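PDB 4GB7: 6-aminohexanoate-dimer hydrolase, which probably hydrolyses the amide bond of 6-aminohexanoate dimers or related substrates, as a serine hydrolase of the beta-lactamase family. Local coordinates for residues 194-204 with 210-219; 225-233 with 291-299. One frame throughout, in Å; residues are numbered along the deposited sequence.

Interaction 1: residues 194-204 with 210-219; sequences YPTHGYEHPAL and QLYLASNILP
Tyr199 and Gln210 carry a loop-on-helix contact, in which the loop between strand 191-193 and helix 206-214 folds back over the C-terminal half of that helix and the turn after it. The Tyr199 ring swings toward the helix because its CG stands opposite the backbone N (chi1 179°). Its CB packs on Leu213 CD1 at 3.8 Å, while the phenol end crosses the branched tip of Leu218 at about a right angle, with CZ 3.7 Å from CD1 and OH 3.6 Å from CD2 of that leucine. Leu204 completes the apolar patch: its CD2 meets Leu218 CD1 tip to tip at 3.8 Å, and its CD1 approaches Tyr212 CE2. The helix stops in a Schellman motif, with Asn216 at positive phi, and this turn brings Leu218 round to the tyrosine. On the loop side, a type I' turn from Thr196 to Tyr199 presents Thr196 O toward the helix. Gln210, its chain bent at chi2, sends NE2 to that oxygen at 3.1 Å. The bond is not straight (135° at the hydrogen) and comes from above the carbonyl plane, on the face opposite the turn's own donor, Tyr199 N. NE2 also binds Asn206 OD1, so two acceptors fix the amide. Its other end, OE1, lies in the plane of the His197 ring at 3.2 Å from CD2, with ring and amide planes 43° apart. NE2 of that imidazole is engaged by Glu236, and Pro195 CB lies against one face of the ring, toward the rim.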
loop_
_atom_site.group_PDB
_atom_site.type_symbol
_atom_site.label_atom_id
_atom_site.label_comp_id
_atom_site.label_asym_id
_atom_site.label_seq_id
_atom_site.Cartn_x
_atom_site.Cartn_y
_atom_site.Cartn_z
ATOM N N TYR A 194 -5.355 -18.521 9.092
ATOM C CA TYR A 194 -6.018 -19.257 8.054
ATOM C C TYR A 194 -5.306 -20.586 7.918
ATOM O O TYR A 194 -4.098 -20.698 8.253
ATOM C CB TYR A 194 -5.901 -18.534 6.689
ATOM C CG TYR A 194 -6.296 -17.053 6.695
ATOM C CD1 TYR A 194 -7.616 -16.659 6.550
ATOM C CD2 TYR A 194 -5.360 -16.068 6.841
ATOM C CE1 TYR A 194 -7.958 -15.323 6.534
ATOM C CE2 TYR A 194 -5.688 -14.737 6.819
ATOM C CZ TYR A 194 -7.013 -14.370 6.691
ATOM O OH TYR A 194 -7.383 -13.045 6.658
ATOM N N PRO A 195 -6.010 -21.585 7.376
ATOM C CA PRO A 195 -5.312 -22.788 6.965
ATOM C C PRO A 195 -4.256 -22.482 5.921
ATOM O O PRO A 195 -4.334 -21.472 5.238
ATOM C CB PRO A 195 -6.413 -23.654 6.333
ATOM C CG PRO A 195 -7.707 -23.081 6.793
ATOM C CD PRO A 195 -7.463 -21.647 7.118
ATOM N N THR A 196 -3.260 -23.346 5.805
ATOM C CA THR A 196 -2.314 -23.252 4.698
ATOM C C THR A 196 -2.789 -23.968 3.432
ATOM O O THR A 196 -2.339 -23.633 2.347
ATOM C CB THR A 196 -0.938 -23.824 5.070
ATOM O OG1 THR A 196 -1.027 -25.237 5.286
ATOM C CG2 THR A 196 -0.353 -23.126 6.297
ATOM N N HIS A 197 -3.680 -24.964 3.553
ATOM C CA HIS A 197 -4.075 -25.809 2.398
ATOM C C HIS A 197 -2.869 -26.416 1.714
ATOM O O HIS A 197 -2.841 -26.632 0.508
ATOM C CB HIS A 197 -4.946 -25.003 1.430
ATOM C CG HIS A 197 -6.181 -24.473 2.087
ATOM N ND1 HIS A 197 -7.186 -25.280 2.471
ATOM C CD2 HIS A 197 -6.529 -23.190 2.490
ATOM C CE1 HIS A 197 -8.132 -24.554 3.103
ATOM N NE2 HIS A 197 -7.747 -23.270 3.092
ATOM N N GLY A 198 -1.845 -26.680 2.505
ATOM C CA GLY A 198 -0.660 -27.318 2.035
ATOM C C GLY A 198 0.308 -26.474 1.263
ATOM O O GLY A 198 1.363 -26.972 0.794
ATOM N N TYR A 199 0.043 -25.188 1.184
ATOM C CA TYR A 199 0.913 -24.323 0.402
ATOM C C TYR A 199 1.885 -23.618 1.306
ATOM O O TYR A 199 1.505 -23.176 2.369
ATOM C CB TYR A 199 0.127 -23.259 -0.345
ATOM C CG TYR A 199 1.032 -22.359 -1.133
ATOM C CD1 TYR A 199 1.364 -22.672 -2.444
ATOM C CD2 TYR A 199 1.623 -21.223 -0.556
ATOM C CE1 TYR A 199 2.236 -21.883 -3.173
ATOM C CE2 TYR A 199 2.496 -20.408 -1.294
ATOM C CZ TYR A 199 2.793 -20.755 -2.600
ATOM O OH TYR A 199 3.659 -19.989 -3.332
ATOM N N GLU A 200 3.159 -23.568 0.925
ATOM C CA GLU A 200 4.065 -22.658 1.596
ATOM C C GLU A 200 5.158 -22.229 0.647
ATOM O O GLU A 200 5.525 -22.980 -0.243
ATOM C CB GLU A 200 4.608 -23.232 2.910
ATOM C CG GLU A 200 5.860 -24.030 2.817
ATOM C CD GLU A 200 6.237 -24.735 4.129
ATOM O OE1 GLU A 200 6.022 -24.197 5.241
ATOM O OE2 GLU A 200 6.750 -25.848 4.015
ATOM N N HIS A 201 5.612 -21.002 0.822
ATOM C CA HIS A 201 6.677 -20.421 0.051
ATOM C C HIS A 201 7.575 -19.746 1.053
ATOM O O HIS A 201 7.094 -19.144 1.983
ATOM C CB HIS A 201 6.099 -19.403 -0.915
ATOM C CG HIS A 201 7.129 -18.745 -1.798
ATOM N ND1 HIS A 201 8.056 -17.896 -1.314
ATOM C CD2 HIS A 201 7.374 -18.856 -3.154
ATOM C CE1 HIS A 201 8.853 -17.477 -2.314
ATOM N NE2 HIS A 201 8.446 -18.063 -3.438
ATOM N N PRO A 202 8.913 -19.842 0.883
ATOM C CA PRO A 202 9.786 -19.358 1.962
ATOM C C PRO A 202 9.780 -17.865 2.201
ATOM O O PRO A 202 10.178 -17.416 3.264
ATOM C CB PRO A 202 11.182 -19.785 1.511
ATOM C CG PRO A 202 11.062 -20.049 0.068
ATOM C CD PRO A 202 9.676 -20.499 -0.190
ATOM N N ALA A 203 9.341 -17.106 1.222
ATOM C CA ALA A 203 9.332 -15.643 1.318
ATOM C C ALA A 203 7.904 -15.114 1.368
ATOM O O ALA A 203 7.673 -13.973 1.012
ATOM C CB ALA A 203 10.062 -15.044 0.116
ATOM N N LEU A 204 6.941 -15.925 1.803
ATOM C CA LEU A 204 5.563 -15.466 1.846
ATOM C C LEU A 204 4.863 -15.895 3.130
ATOM O O LEU A 204 4.795 -17.092 3.457
ATOM C CB LEU A 204 4.867 -16.072 0.639
ATOM C CG LEU A 204 3.714 -15.389 -0.066
ATOM C CD1 LEU A 204 4.029 -13.971 -0.537
ATOM C CD2 LEU A 204 3.253 -16.302 -1.192
ATOM N N GLN A 210 -2.528 -17.047 1.112
ATOM C CA GLN A 210 -3.972 -17.333 1.045
ATOM C C GLN A 210 -4.729 -16.358 0.166
ATOM O O GLN A 210 -5.634 -16.753 -0.589
ATOM C CB GLN A 210 -4.618 -17.419 2.415
ATOM C CG GLN A 210 -4.131 -18.613 3.245
ATOM C CD GLN A 210 -4.177 -19.935 2.499
ATOM O OE1 GLN A 210 -5.234 -20.334 2.019
ATOM N NE2 GLN A 210 -3.017 -20.606 2.373
ATOM N N LEU A 211 -4.343 -15.085 0.214
ATOM C CA LEU A 211 -5.010 -14.093 -0.635
ATOM C C LEU A 211 -4.711 -14.377 -2.077
ATOM O O LEU A 211 -5.585 -14.332 -2.923
ATOM C CB LEU A 211 -4.524 -12.682 -0.261
ATOM C CG LEU A 211 -5.055 -11.512 -1.117
ATOM C CD1 LEU A 211 -6.515 -11.271 -0.737
ATOM C CD2 LEU A 211 -4.181 -10.264 -0.926
ATOM N N TYR A 212 -3.452 -14.720 -2.364
ATOM C CA TYR A 212 -3.106 -15.054 -3.733
ATOM C C TYR A 212 -3.735 -16.387 -4.228
ATOM O O TYR A 212 -4.173 -16.446 -5.356
ATOM C CB TYR A 212 -1.599 -15.068 -3.920
ATOM C CG TYR A 212 -0.901 -13.744 -3.612
ATOM C CD1 TYR A 212 -1.551 -12.525 -3.753
ATOM C CD2 TYR A 212 0.429 -13.716 -3.288
ATOM C CE1 TYR A 212 -0.915 -11.330 -3.498
ATOM C CE2 TYR A 212 1.072 -12.521 -2.987
ATOM C CZ TYR A 212 0.425 -11.335 -3.133
ATOM O OH TYR A 212 1.089 -10.166 -2.858
ATOM N N LEU A 213 -3.803 -17.421 -3.380
ATOM C CA LEU A 213 -4.501 -18.654 -3.728
ATOM C C LEU A 213 -5.997 -18.366 -3.958
ATOM O O LEU A 213 -6.582 -18.803 -4.942
ATOM C CB LEU A 213 -4.332 -19.691 -2.644
ATOM C CG LEU A 213 -2.936 -20.337 -2.615
ATOM C CD1 LEU A 213 -2.678 -20.905 -1.215
ATOM C CD2 LEU A 213 -2.768 -21.376 -3.725
ATOM N N ALA A 214 -6.586 -17.585 -3.074
ATOM C CA ALA A 214 -7.995 -17.135 -3.241
ATOM C C ALA A 214 -8.267 -16.430 -4.565
ATOM O O ALA A 214 -9.367 -16.551 -5.141
ATOM C CB ALA A 214 -8.410 -16.252 -2.074
ATOM N N SER A 215 -7.257 -15.696 -5.046
ATOM C CA SER A 215 -7.343 -14.926 -6.264
ATOM C C SER A 215 -6.879 -15.707 -7.485
ATOM O O SER A 215 -6.813 -15.144 -8.572
ATOM C CB SER A 215 -6.452 -13.680 -6.156
ATOM O OG SER A 215 -6.766 -12.904 -5.041
ATOM N N ASN A 216 -6.507 -16.979 -7.290
ATOM C CA ASN A 216 -6.081 -17.841 -8.367
ATOM C C ASN A 216 -4.776 -17.408 -9.033
ATOM O O ASN A 216 -4.607 -17.611 -10.234
ATOM C CB ASN A 216 -7.193 -17.979 -9.426
ATOM C CG ASN A 216 -6.980 -19.176 -10.334
ATOM O OD1 ASN A 216 -6.464 -20.196 -9.901
ATOM N ND2 ASN A 216 -7.379 -19.052 -11.597
ATOM N N ILE A 217 -3.873 -16.778 -8.280
ATOM C CA ILE A 217 -2.609 -16.317 -8.874
ATOM C C ILE A 217 -1.402 -17.006 -8.239
ATOM O O ILE A 217 -0.259 -16.638 -8.514
ATOM C CB ILE A 217 -2.460 -14.765 -8.881
ATOM C CG1 ILE A 217 -2.317 -14.161 -7.485
ATOM C CG2 ILE A 217 -3.609 -14.109 -9.621
ATOM C CD1 ILE A 217 -1.983 -12.666 -7.509
ATOM N N LEU A 218 -1.667 -17.982 -7.363
ATOM C CA LEU A 218 -0.679 -19.028 -7.023
ATOM C C LEU A 218 -1.269 -20.374 -7.436
ATOM O O LEU A 218 -2.477 -20.493 -7.637
ATOM C CB LEU A 218 -0.326 -19.037 -5.547
ATOM C CG LEU A 218 0.557 -17.874 -5.074
ATOM C CD1 LEU A 218 0.667 -17.861 -3.558
ATOM C CD2 LEU A 218 1.919 -17.961 -5.759
ATOM N N PRO A 219 -0.420 -21.403 -7.580
ATOM C CA PRO A 219 -0.918 -22.665 -8.138
ATOM C C PRO A 219 -1.825 -23.409 -7.164
ATOM O O PRO A 219 -1.467 -23.570 -5.980
ATOM C CB PRO A 219 0.351 -23.474 -8.360
ATOM C CG PRO A 219 1.419 -22.459 -8.442
ATOM C CD PRO A 219 1.035 -21.430 -7.447
#

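Interaction 2: residues 225-233 with 291-299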
loop_
_atom_site.group_PDB
_atom_site.type_symbol
_atom_site.label_atom_id
_atom_site.label_comp_id
_atom_site.label_asym_id
_atom_site.label_seq_id
_atom_site.Cartn_x
_atom_site.Cartn_y
_atom_site.Cartn_z
ATOM N N ASP A 225 -8.176 -27.577 -1.587
ATOM C CA ASP A 225 -9.447 -27.436 -0.902
ATOM C C ASP A 225 -9.527 -26.067 -0.211
ATOM O O ASP A 225 -10.204 -25.883 0.799
ATOM C CB ASP A 225 -9.600 -28.557 0.152
ATOM C CG ASP A 225 -8.579 -28.450 1.306
ATOM O OD1 ASP A 225 -7.516 -27.792 1.171
ATOM O OD2 ASP A 225 -8.842 -29.040 2.364
ATOM N N GLY A 226 -8.820 -25.098 -0.756
ATOM C CA GLY A 226 -8.751 -23.799 -0.167
ATOM C C GLY A 226 -9.738 -22.818 -0.776
ATOM O O GLY A 226 -10.635 -23.186 -1.552
ATOM N N PRO A 227 -9.552 -21.531 -0.453
ATOM C CA PRO A 227 -10.510 -20.525 -0.940
ATOM C C PRO A 227 -10.511 -20.371 -2.464
ATOM O O PRO A 227 -9.437 -20.427 -3.107
ATOM C CB PRO A 227 -10.050 -19.259 -0.192
ATOM C CG PRO A 227 -8.578 -19.469 -0.029
ATOM C CD PRO A 227 -8.525 -20.908 0.406
HETATM N N MSE A 228 -11.701 -20.175 -3.048
HETATM C CA MSE A 228 -11.847 -20.025 -4.503
HETATM C C MSE A 228 -12.034 -18.579 -4.950
HETATM O O MSE A 228 -11.901 -18.277 -6.125
HETATM C CB MSE A 228 -13.016 -20.897 -5.019
HETATM C CG MSE A 228 -12.877 -22.429 -4.758
HETATM SE SE MSE A 228 -11.318 -23.175 -5.676
HETATM C CE MSE A 228 -12.057 -23.176 -7.505
ATOM N N LYS A 229 -12.322 -17.709 -3.985
ATOM C CA LYS A 229 -12.452 -16.288 -4.185
ATOM C C LYS A 229 -12.083 -15.637 -2.866
ATOM O O LYS A 229 -12.077 -16.295 -1.841
ATOM C CB LYS A 229 -13.869 -15.959 -4.605
ATOM C CG LYS A 229 -14.922 -16.273 -3.578
ATOM C CD LYS A 229 -16.299 -15.966 -4.131
ATOM C CE LYS A 229 -17.378 -16.194 -3.107
ATOM N NZ LYS A 229 -18.676 -15.635 -3.546
ATOM N N ILE A 230 -11.795 -14.337 -2.881
ATOM C CA ILE A 230 -11.320 -13.627 -1.682
ATOM C C ILE A 230 -12.266 -13.787 -0.475
ATOM O O ILE A 230 -11.815 -14.021 0.650
ATOM C CB ILE A 230 -11.046 -12.138 -2.007
ATOM C CG1 ILE A 230 -9.854 -12.003 -2.958
ATOM C CG2 ILE A 230 -10.780 -11.320 -0.731
ATOM C CD1 ILE A 230 -9.780 -10.611 -3.552
ATOM N N TYR A 231 -13.568 -13.676 -0.690
ATOM C CA TYR A 231 -14.451 -13.773 0.437
ATOM C C TYR A 231 -14.439 -15.137 1.117
ATOM O O TYR A 231 -14.705 -15.227 2.337
ATOM C CB TYR A 231 -15.872 -13.394 0.036
ATOM C CG TYR A 231 -16.073 -11.976 -0.493
ATOM C CD1 TYR A 231 -15.187 -10.943 -0.207
ATOM C CD2 TYR A 231 -17.161 -11.669 -1.273
ATOM C CE1 TYR A 231 -15.387 -9.671 -0.679
ATOM C CE2 TYR A 231 -17.374 -10.370 -1.746
ATOM C CZ TYR A 231 -16.486 -9.377 -1.455
ATOM O OH TYR A 231 -16.685 -8.089 -1.906
ATOM N N ASP A 232 -14.146 -16.184 0.354
ATOM C CA ASP A 232 -13.959 -17.537 0.927
ATOM C C ASP A 232 -12.867 -17.552 1.997
ATOM O O ASP A 232 -12.968 -18.207 3.032
ATOM C CB ASP A 232 -13.575 -18.556 -0.154
ATOM C CG ASP A 232 -14.710 -18.925 -1.090
ATOM O OD1 ASP A 232 -15.902 -18.518 -0.891
ATOM O OD2 ASP A 232 -14.367 -19.679 -2.040
HETATM N N MSE A 233 -11.789 -16.842 1.722
HETATM C CA MSE A 233 -10.690 -16.728 2.677
HETATM C C MSE A 233 -11.157 -16.113 3.985
HETATM O O MSE A 233 -10.784 -16.550 5.051
HETATM C CB MSE A 233 -9.526 -15.925 2.059
HETATM C CG MSE A 233 -8.329 -15.733 2.993
HETATM SE SE MSE A 233 -7.055 -14.432 2.402
HETATM C CE MSE A 233 -8.129 -12.859 2.834
ATOM N N THR A 291 -7.698 -8.665 -9.437
ATOM C CA THR A 291 -8.913 -9.233 -8.825
ATOM C C THR A 291 -8.847 -10.760 -8.690
ATOM O O THR A 291 -8.039 -11.409 -9.320
ATOM C CB THR A 291 -10.185 -8.875 -9.636
ATOM O OG1 THR A 291 -10.244 -9.675 -10.840
ATOM C CG2 THR A 291 -10.240 -7.366 -9.981
ATOM N N ASP A 292 -9.781 -11.324 -7.929
ATOM C CA ASP A 292 -10.077 -12.749 -7.987
ATOM C C ASP A 292 -10.933 -13.068 -9.234
ATOM O O ASP A 292 -11.263 -12.178 -10.036
ATOM C CB ASP A 292 -10.666 -13.250 -6.625
ATOM C CG ASP A 292 -12.059 -12.793 -6.351
ATOM O OD1 ASP A 292 -12.752 -12.400 -7.290
ATOM O OD2 ASP A 292 -12.472 -12.892 -5.145
ATOM N N GLU A 293 -11.274 -14.345 -9.402
ATOM C CA GLU A 293 -11.961 -14.793 -10.610
ATOM C C GLU A 293 -13.376 -14.233 -10.677
ATOM O O GLU A 293 -13.990 -14.238 -11.748
ATOM C CB GLU A 293 -12.033 -16.290 -10.638
ATOM C CG GLU A 293 -10.734 -17.008 -10.849
ATOM C CD GLU A 293 -10.878 -18.472 -10.457
ATOM O OE1 GLU A 293 -10.776 -18.836 -9.234
ATOM O OE2 GLU A 293 -11.125 -19.259 -11.397
ATOM N N THR A 294 -13.886 -13.759 -9.540
ATOM C CA THR A 294 -15.182 -13.110 -9.493
ATOM C C THR A 294 -15.153 -11.595 -9.680
ATOM O O THR A 294 -16.171 -10.924 -9.549
ATOM C CB THR A 294 -15.998 -13.527 -8.252
ATOM O OG1 THR A 294 -15.499 -12.929 -7.057
ATOM C CG2 THR A 294 -16.059 -15.049 -8.151
ATOM N N LYS A 295 -13.987 -11.075 -10.078
ATOM C CA LYS A 295 -13.765 -9.639 -10.301
ATOM C C LYS A 295 -13.878 -8.791 -9.024
ATOM O O LYS A 295 -14.071 -7.549 -9.067
ATOM C CB LYS A 295 -14.636 -9.093 -11.443
ATOM C CG LYS A 295 -14.501 -9.833 -12.767
ATOM C CD LYS A 295 -13.039 -9.968 -13.261
ATOM C CE LYS A 295 -12.134 -8.695 -13.235
ATOM N NZ LYS A 295 -12.530 -7.691 -14.295
ATOM N N ILE A 296 -13.684 -9.457 -7.884
ATOM C CA ILE A 296 -13.508 -8.753 -6.613
ATOM C C ILE A 296 -12.047 -8.386 -6.459
ATOM O O ILE A 296 -11.157 -9.251 -6.520
ATOM C CB ILE A 296 -13.985 -9.600 -5.413
ATOM C CG1 ILE A 296 -15.499 -9.833 -5.465
ATOM C CG2 ILE A 296 -13.597 -8.962 -4.094
ATOM C CD1 ILE A 296 -16.361 -8.600 -5.483
ATOM N N GLU A 297 -11.798 -7.102 -6.184
ATOM C CA GLU A 297 -10.439 -6.603 -6.120
ATOM C C GLU A 297 -9.713 -7.100 -4.852
ATOM O O GLU A 297 -10.324 -7.253 -3.811
ATOM C CB GLU A 297 -10.393 -5.068 -6.084
ATOM C CG GLU A 297 -11.090 -4.364 -7.244
ATOM C CD GLU A 297 -12.552 -4.091 -7.059
ATOM O OE1 GLU A 297 -13.173 -4.628 -6.106
ATOM O OE2 GLU A 297 -13.093 -3.389 -7.968
ATOM N N GLN A 298 -8.404 -7.363 -4.973
ATOM C CA GLN A 298 -7.522 -7.476 -3.811
ATOM C C GLN A 298 -7.335 -6.085 -3.236
ATOM O O GLN A 298 -6.383 -5.406 -3.605
ATOM C CB GLN A 298 -6.121 -7.967 -4.216
ATOM C CG GLN A 298 -6.086 -9.362 -4.741
ATOM C CD GLN A 298 -4.710 -9.738 -5.210
ATOM O OE1 GLN A 298 -3.812 -8.892 -5.281
ATOM N NE2 GLN A 298 -4.546 -10.987 -5.570
ATOM N N ALA A 299 -8.215 -5.685 -2.329
ATOM C CA ALA A 299 -8.120 -4.397 -1.695
ATOM C C ALA A 299 -6.826 -4.206 -0.896
ATOM O O ALA A 299 -6.368 -3.078 -0.686
ATOM C CB ALA A 299 -9.334 -4.188 -0.762
HETATM O O HOH W 1 -14.496 -12.745 -3.346
#
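The CA atoms of Lys229, the N-cap residue of helix 230-235, and Asp292, which opens a type I turn in the loop after strand 287-290, are 5.7 Å apart, the closest approach of the two backbones. Asp292 is the polar centre. Its OD2 takes the amide of Ile230 at 2.8 Å, nearly straight (167°), on the anti side of the carboxylate. A water bound to OD2 at 2.7 Å also accepts from Tyr231 N and lies above one face of the Tyr231 ring, toward its rim. The other oxygen, OD1, turns back on its own loop, held by Thr294 N in an Asx turn, by Thr294 OG1 and by Ile296 N. Beside this, Ile230 runs its CD1 in among the backbone, 3.4 Å from Glu297 O, and meets Ile296 CG2. Tyr231 crosses Ile296 at about a right angle, CE1 3.9 Å from CG2, and its hydroxyl binds Arg262. Lys229 extends past Thr294, CD to CG2 at 4.1 Å. A carboxylate from a distant loop thus receives first-turn N-H groups, one directly and one through water, and its negative charge at the helix N-terminus should be favourable to the helix dipole and keep Asp292 ionised.

Interactions 1 and 2 lie in series along the chain, their centres about 12 Å apart; interaction 1 involves helix 206-214 and interaction 2 helix 230-235, the next in the chain. Two polar bridges probably tie them: His197 ND1 to Asp225 OD1 at 2.8 Å, and Ser215 OG to Gln298 NE2 at 3.0 Å. In addition, Tyr194 CE1 packs 3.4 Å from Met233 O. The loop 291-299 leans on the end of the same helix that loop 194-204 covers. Both contacts lie well away from the chain's centre, about 20 and 19 Å out. The Tyr212 side chain lies near, without touching, Ser140 and Lys143 of a probable SxxK motif and Tyr249, the second hydroxyl on that lysine.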